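Local coordinates for cell envelope-related transcriptional attenuator domain-containing protein (Eubacterium siraeum, PDB 4OBM) that is of unknown function but belongs to the LytR-CpsA-Psr family, whose characterised members probably act in attaching glycopolymers to the bacterial cell wall, at residues Ile142-Ala145 / Glu146-Tyr149; Ile204-Ser207 / Asp208-Lys212. All coordinates share one frame; numbering follows the deposited sequence.

Interaction 1 of 2, residues Ile142-Ala145 / Glu146-Tyr149; sequences IFTA and EQMY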
ATOM      1  N   ILE A 142      19.468   7.405  -6.460  1.00 29.33           N
ATOM      2  CA  ILE A 142      18.812   6.343  -7.232  1.00 29.26           C
ATOM      3  C   ILE A 142      18.926   5.056  -6.457  1.00 33.96           C
ATOM      4  O   ILE A 142      20.031   4.541  -6.287  1.00 34.70           O
ATOM      5  CB  ILE A 142      19.377   6.203  -8.687  1.00 33.04           C
ATOM      6  CG1 ILE A 142      19.241   7.526  -9.485  1.00 33.83           C
ATOM      7  CG2 ILE A 142      18.668   5.052  -9.434  1.00 32.50           C
ATOM      8  CD1 ILE A 142      20.306   7.742 -10.586  1.00 38.77           C
ATOM      9  N   PHE A 143      17.789   4.524  -6.001  1.00 29.36           N
ATOM     10  CA  PHE A 143      17.776   3.318  -5.177  1.00 28.69           C
ATOM     11  C   PHE A 143      17.500   2.058  -5.981  1.00 33.68           C
ATOM     12  O   PHE A 143      16.456   1.963  -6.619  1.00 33.76           O
ATOM     13  CB  PHE A 143      16.731   3.447  -4.048  1.00 29.20           C
ATOM     14  CG  PHE A 143      17.154   4.267  -2.850  1.00 30.13           C
ATOM     15  CD1 PHE A 143      17.233   5.658  -2.926  1.00 32.00           C
ATOM     16  CD2 PHE A 143      17.418   3.657  -1.627  1.00 31.92           C
ATOM     17  CE1 PHE A 143      17.631   6.414  -1.820  1.00 32.21           C
ATOM     18  CE2 PHE A 143      17.806   4.420  -0.513  1.00 33.87           C
ATOM     19  CZ  PHE A 143      17.916   5.792  -0.622  1.00 31.15           C
ATOM     20  N   THR A 144      18.412   1.068  -5.904  1.00 30.69           N
ATOM     21  CA  THR A 144      18.208  -0.235  -6.534  1.00 30.41           C
ATOM     22  C   THR A 144      17.329  -1.067  -5.578  1.00 33.57           C
ATOM     23  O   THR A 144      17.092  -0.631  -4.452  1.00 33.29           O
ATOM     24  CB  THR A 144      19.527  -0.917  -6.913  1.00 39.83           C
ATOM     25  OG1 THR A 144      20.364  -1.009  -5.771  1.00 40.25           O
ATOM     26  CG2 THR A 144      20.244  -0.226  -8.076  1.00 38.02           C
ATOM     27  N   ALA A 145      16.806  -2.222  -6.042  1.00 29.66           N
ATOM     28  CA  ALA A 145      15.904  -3.124  -5.314  1.00 28.53           C
ATOM     29  C   ALA A 145      16.318  -3.368  -3.861  1.00 31.26           C
ATOM     30  O   ALA A 145      15.515  -3.092  -2.965  1.00 30.42           O
ATOM     31  CB  ALA A 145      15.801  -4.450  -6.039  1.00 29.16           C
ATOM     32  N   GLU A 146      17.553  -3.885  -3.632  1.00 27.61           N
ATOM     33  CA  GLU A 146      18.062  -4.210  -2.297  1.00 28.14           C
ATOM     34  C   GLU A 146      18.250  -2.966  -1.403  1.00 30.21           C
ATOM     35  O   GLU A 146      18.026  -3.057  -0.201  1.00 29.02           O
ATOM     36  CB  GLU A 146      19.380  -4.997  -2.383  1.00 30.41           C
ATOM     37  CG  GLU A 146      19.195  -6.419  -2.887  1.00 39.93           C
ATOM     38  CD  GLU A 146      20.467  -7.224  -3.055  1.00 68.23           C
ATOM     39  OE1 GLU A 146      21.255  -7.318  -2.086  1.00 72.81           O
ATOM     40  OE2 GLU A 146      20.658  -7.796  -4.151  1.00 69.09           O
ATOM     41  N   GLN A 147      18.644  -1.820  -1.987  1.00 27.10           N
ATOM     42  CA  GLN A 147      18.842  -0.551  -1.262  1.00 26.88           C
ATOM     43  C   GLN A 147      17.507  -0.020  -0.828  1.00 29.65           C
ATOM     44  O   GLN A 147      17.374   0.474   0.293  1.00 29.85           O
ATOM     45  CB  GLN A 147      19.549   0.489  -2.146  1.00 28.89           C
ATOM     46  CG  GLN A 147      20.929   0.069  -2.627  1.00 32.16           C
ATOM     47  CD  GLN A 147      21.576   1.110  -3.508  1.00 44.00           C
ATOM     48  OE1 GLN A 147      20.933   1.765  -4.347  1.00 35.98           O
ATOM     49  NE2 GLN A 147      22.891   1.218  -3.389  1.00 30.42           N
HETATM   50  N   MSE A 148      16.519  -0.138  -1.758  1.00 23.51           N
HETATM   51  CA  MSE A 148      15.148   0.288  -1.574  0.70 20.13           C
HETATM   52  C   MSE A 148      14.503  -0.494  -0.424  1.00 26.15           C
HETATM   53  O   MSE A 148      13.882   0.117   0.447  1.00 26.52           O
HETATM   54  CB  MSE A 148      14.410   0.062  -2.894  0.70 20.12           C
HETATM   55  CG  MSE A 148      12.968   0.373  -2.847  0.70 23.02           C
HETATM   56 SE   MSE A 148      12.680   2.231  -3.070  0.52 26.39          SE
HETATM   57  CE  MSE A 148      10.908   2.031  -3.604  0.70 22.26           C
ATOM     58  N   TYR A 149      14.672  -1.843  -0.417  1.00 23.62           N
ATOM     59  CA  TYR A 149      14.146  -2.755   0.607  1.00 23.59           C
ATOM     60  C   TYR A 149      14.747  -2.418   2.002  1.00 29.18           C
ATOM     61  O   TYR A 149      13.982  -2.238   2.949  1.00 29.12           O
ATOM     62  CB  TYR A 149      14.400  -4.244   0.236  1.00 24.19           C
ATOM     63  CG  TYR A 149      13.707  -5.189   1.192  1.00 25.49           C
ATOM     64  CD1 TYR A 149      12.383  -5.568   0.987  1.00 27.08           C
ATOM     65  CD2 TYR A 149      14.329  -5.606   2.368  1.00 25.61           C
ATOM     66  CE1 TYR A 149      11.701  -6.347   1.922  1.00 25.86           C
ATOM     67  CE2 TYR A 149      13.651  -6.365   3.316  1.00 25.96           C
ATOM     68  CZ  TYR A 149      12.334  -6.729   3.090  1.00 30.26           C
ATOM     69  OH  TYR A 149      11.674  -7.523   3.992  1.00 29.53           O
TER
HETATM   70  O   HOH W   1      22.158   2.922  -6.504  1.00 41.35           O
HETATM   71  O   HOH W   2      19.602  -4.302  -5.584  1.00 44.84           O
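Gln147 reaches back from the first turn of helix 145-152 and crosses the side chain of Thr144, the N-cap residue. Its CG lies beside the backbone N (chi1 -60°) and the chain runs extended from there, which carries the amide back to the strand end. Gln147 OE1 accepts the backbone N-H of Thr144 (N to OE1 3.0 Å) in an almost straight bond, N-H...O 174°, with the donor tilted somewhat from the carbonyl plane. Thr144 OG1 comes within 3.2 Å of the same Gln147 OE1, at best a weak bond, and its side chain does not cap the helix. A water also donates to Gln147 OE1 and to Ile142 O, both at 2.7 Å, and so bridges strand and amide.

On the buried side Phe143 turns its ring edge, not its face, to the helix backbone. Its CD2 stands 3.7 Å from Gln147 O, and Met148 N also lies near the ring plane, while Phe143 CB packs 4.3 Å from Met148 CB. The ring meets Tyr151 in a nearly parallel fashion, and Leu117 and Val119 of strand 115-119 touch it as well. Backbone bonds from Met148 N to Thr144 O (2.8 Å) and from Tyr149 N to Ala145 O (3.0 Å) start the helix.

The bond from Thr144 N to Gln147 is the reciprocal half of a capping box, made without its partner half. A neutral amide oxygen thus satisfies the backbone N-H at the strand-to-helix junction, and the bonds to Thr144 N and the water should restrict rotation of the Gln147 amide.

Interaction 2 of 2, residues Ile204-Ser207 / Asp208-Lys212; sequences IEQS and DYDAK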
ATOM      1  N   ILE A 204      -5.522 -12.705  -5.067  1.00 27.40           N
ATOM      2  CA  ILE A 204      -5.815 -11.967  -6.299  1.00 26.61           C
ATOM      3  C   ILE A 204      -5.791 -12.988  -7.435  1.00 30.17           C
ATOM      4  O   ILE A 204      -4.787 -13.670  -7.649  1.00 29.32           O
ATOM      5  CB  ILE A 204      -4.842 -10.759  -6.538  1.00 28.79           C
ATOM      6  CG1 ILE A 204      -5.103  -9.619  -5.534  1.00 28.55           C
ATOM      7  CG2 ILE A 204      -4.898 -10.236  -7.996  1.00 30.55           C
ATOM      8  CD1 ILE A 204      -4.219  -8.404  -5.692  1.00 30.22           C
ATOM      9  N   GLU A 205      -6.897 -13.099  -8.152  1.00 27.61           N
ATOM     10  CA  GLU A 205      -6.968 -14.011  -9.287  1.00 27.44           C
ATOM     11  C   GLU A 205      -6.837 -13.206 -10.563  1.00 31.15           C
ATOM     12  O   GLU A 205      -6.974 -11.975 -10.529  1.00 31.01           O
ATOM     13  CB  GLU A 205      -8.273 -14.850  -9.266  1.00 29.47           C
ATOM     14  CG  GLU A 205      -8.403 -15.828  -8.098  1.00 38.44           C
ATOM     15  CD  GLU A 205      -7.223 -16.747  -7.810  1.00 65.79           C
ATOM     16  OE1 GLU A 205      -6.616 -17.288  -8.766  1.00 43.80           O
ATOM     17  OE2 GLU A 205      -6.911 -16.930  -6.610  1.00 68.29           O
ATOM     18  N   GLN A 206      -6.569 -13.891 -11.690  1.00 27.79           N
ATOM     19  CA  GLN A 206      -6.427 -13.280 -13.011  1.00 27.90           C
ATOM     20  C   GLN A 206      -7.701 -12.495 -13.405  1.00 31.50           C
ATOM     21  O   GLN A 206      -7.594 -11.426 -13.994  1.00 29.91           O
ATOM     22  CB  GLN A 206      -6.102 -14.367 -14.052  1.00 29.94           C
ATOM     23  CG  GLN A 206      -5.815 -13.859 -15.462  1.00 38.94           C
ATOM     24  CD  GLN A 206      -4.564 -13.033 -15.513  1.00 42.96           C
ATOM     25  OE1 GLN A 206      -3.498 -13.442 -15.037  1.00 35.36           O
ATOM     26  NE2 GLN A 206      -4.678 -11.849 -16.085  1.00 23.05           N
ATOM     27  N   SER A 207      -8.883 -12.992 -13.016  1.00 31.02           N
ATOM     28  CA  SER A 207     -10.173 -12.348 -13.298  1.00 32.16           C
ATOM     29  C   SER A 207     -10.285 -10.962 -12.614  1.00 35.45           C
ATOM     30  O   SER A 207     -10.892 -10.061 -13.187  1.00 34.61           O
ATOM     31  CB  SER A 207     -11.324 -13.253 -12.868  1.00 35.34           C
ATOM     32  OG  SER A 207     -11.198 -13.655 -11.513  1.00 41.88           O
ATOM     33  N   ASP A 208      -9.670 -10.801 -11.408  1.00 32.51           N
ATOM     34  CA  ASP A 208      -9.646  -9.556 -10.607  1.00 31.41           C
ATOM     35  C   ASP A 208      -8.848  -8.480 -11.312  1.00 33.43           C
ATOM     36  O   ASP A 208      -9.309  -7.338 -11.412  1.00 32.45           O
ATOM     37  CB  ASP A 208      -9.055  -9.805  -9.208  1.00 31.74           C
ATOM     38  CG  ASP A 208      -9.794 -10.853  -8.414  1.00 33.87           C
ATOM     39  OD1 ASP A 208     -11.033 -10.782  -8.360  1.00 35.88           O
ATOM     40  OD2 ASP A 208      -9.125 -11.753  -7.851  1.00 33.35           O
ATOM     41  N   TYR A 209      -7.656  -8.852 -11.810  1.00 28.86           N
ATOM     42  CA  TYR A 209      -6.794  -7.962 -12.583  1.00 28.49           C
ATOM     43  C   TYR A 209      -7.457  -7.579 -13.931  1.00 29.94           C
ATOM     44  O   TYR A 209      -7.474  -6.389 -14.253  1.00 30.04           O
ATOM     45  CB  TYR A 209      -5.406  -8.605 -12.816  1.00 29.78           C
ATOM     46  CG  TYR A 209      -4.553  -7.894 -13.850  1.00 32.27           C
ATOM     47  CD1 TYR A 209      -3.767  -6.797 -13.502  1.00 32.99           C
ATOM     48  CD2 TYR A 209      -4.483  -8.359 -15.164  1.00 33.68           C
ATOM     49  CE1 TYR A 209      -2.945  -6.170 -14.441  1.00 32.44           C
ATOM     50  CE2 TYR A 209      -3.683  -7.727 -16.112  1.00 34.46           C
ATOM     51  CZ  TYR A 209      -2.897  -6.650 -15.740  1.00 39.25           C
ATOM     52  OH  TYR A 209      -2.099  -6.036 -16.675  1.00 40.10           O
ATOM     53  N   ASP A 210      -7.997  -8.577 -14.700  1.00 24.40           N
ATOM     54  CA  ASP A 210      -8.623  -8.388 -16.015  1.00 24.82           C
ATOM     55  C   ASP A 210      -9.851  -7.460 -16.001  1.00 30.82           C
ATOM     56  O   ASP A 210     -10.208  -6.895 -17.036  1.00 30.81           O
ATOM     57  CB  ASP A 210      -9.050  -9.737 -16.609  1.00 27.55           C
ATOM     58  CG  ASP A 210      -7.911 -10.667 -16.993  1.00 34.76           C
ATOM     59  OD1 ASP A 210      -6.722 -10.272 -16.821  1.00 33.11           O
ATOM     60  OD2 ASP A 210      -8.197 -11.786 -17.449  1.00 38.72           O
ATOM     61  N   ALA A 211     -10.511  -7.347 -14.855  1.00 27.88           N
ATOM     62  CA  ALA A 211     -11.689  -6.511 -14.700  1.00 28.93           C
ATOM     63  C   ALA A 211     -11.301  -5.066 -14.346  1.00 33.63           C
ATOM     64  O   ALA A 211     -12.130  -4.155 -14.499  1.00 35.80           O
ATOM     65  CB  ALA A 211     -12.594  -7.102 -13.623  1.00 29.74           C
ATOM     66  N   LYS A 212     -10.028  -4.848 -13.928  1.00 27.80           N
ATOM     67  CA  LYS A 212      -9.541  -3.541 -13.456  1.00 27.37           C
ATOM     68  C   LYS A 212      -8.451  -2.908 -14.307  1.00 32.41           C
ATOM     69  O   LYS A 212      -8.404  -1.682 -14.362  1.00 32.95           O
ATOM     70  CB  LYS A 212      -9.027  -3.646 -11.999  1.00 27.56           C
ATOM     71  CG  LYS A 212     -10.075  -4.106 -10.976  1.00 27.80           C
ATOM     72  CD  LYS A 212     -11.140  -3.058 -10.636  1.00 31.96           C
ATOM     73  CE  LYS A 212     -12.516  -3.670 -10.571  1.00 39.79           C
ATOM     74  NZ  LYS A 212     -13.256  -3.271  -9.349  1.00 35.21           N
TER
HETATM   75  O   HOH W   3     -12.893 -11.975 -10.214  1.00 46.70           O
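Asp208 closes the start of helix 206-210 by folding its carboxylate back onto Glu205, the N-cap residue. Asp208 OD2 accepts the N-H of Glu205 N at 2.6 Å, nearly straight, on the anti side of the carboxylate and somewhat out of its plane; this is the reciprocal bond of a capping box. Asp208 CG sits beside its own backbone N (chi1 -58°), a setting that lays the carboxylate alongside the Glu205 side chain. The other oxygen, Asp208 OD1, receives a water at 2.9 Å, and that water also bonds Ser207 OG at 2.7 Å.

On the same short helix, Gln206 pairs with Asp210 one turn ahead of it (i to i+4). Gln206 NE2 donates to Asp210 OD1 at 2.7 Å, meeting it on the syn side but 28° out of the carboxylate plane, although the acceptor lies close to the plane of the amide. A bend at chi2 (65°) brings the Gln206 amide round to this partner. The backbone bond from Asp210 N to Gln206 O (3.0 Å) joins the same two residues.

Farther out, Tyr209 packs on Leu189 and Ile193 of helix 186-199, its OH bonded to Asp190. The helix N terminus, and more weakly Lys96 through a long ion pair, would favour ionised Asp208, against some opposition from Glu205, whose OE2 lies 5.8 Å from Asp208 OD2. The capping bond thus rests on a probably charged acceptor.

Neither contact encloses a long loop: interaction 1 is the first turn of a helix, and interaction 2 spans a helix barely longer than one turn. Interaction 1 comes first, where strand 141-143, paired antiparallel with strand 115-119, passes into helix 145-152, which packs against helix 102-112. The chain then runs through helices 164-181 and 186-199 to strand 201-202, at one edge of the six-stranded mixed sheet. Just beyond it interaction 2 forms helix 206-210, set beside strand 94-100 and helix 186-199. The two stand in series, with no nesting or crossing; the centres of interaction 1 and interaction 2 are 29 Å apart. Both are half capping boxes.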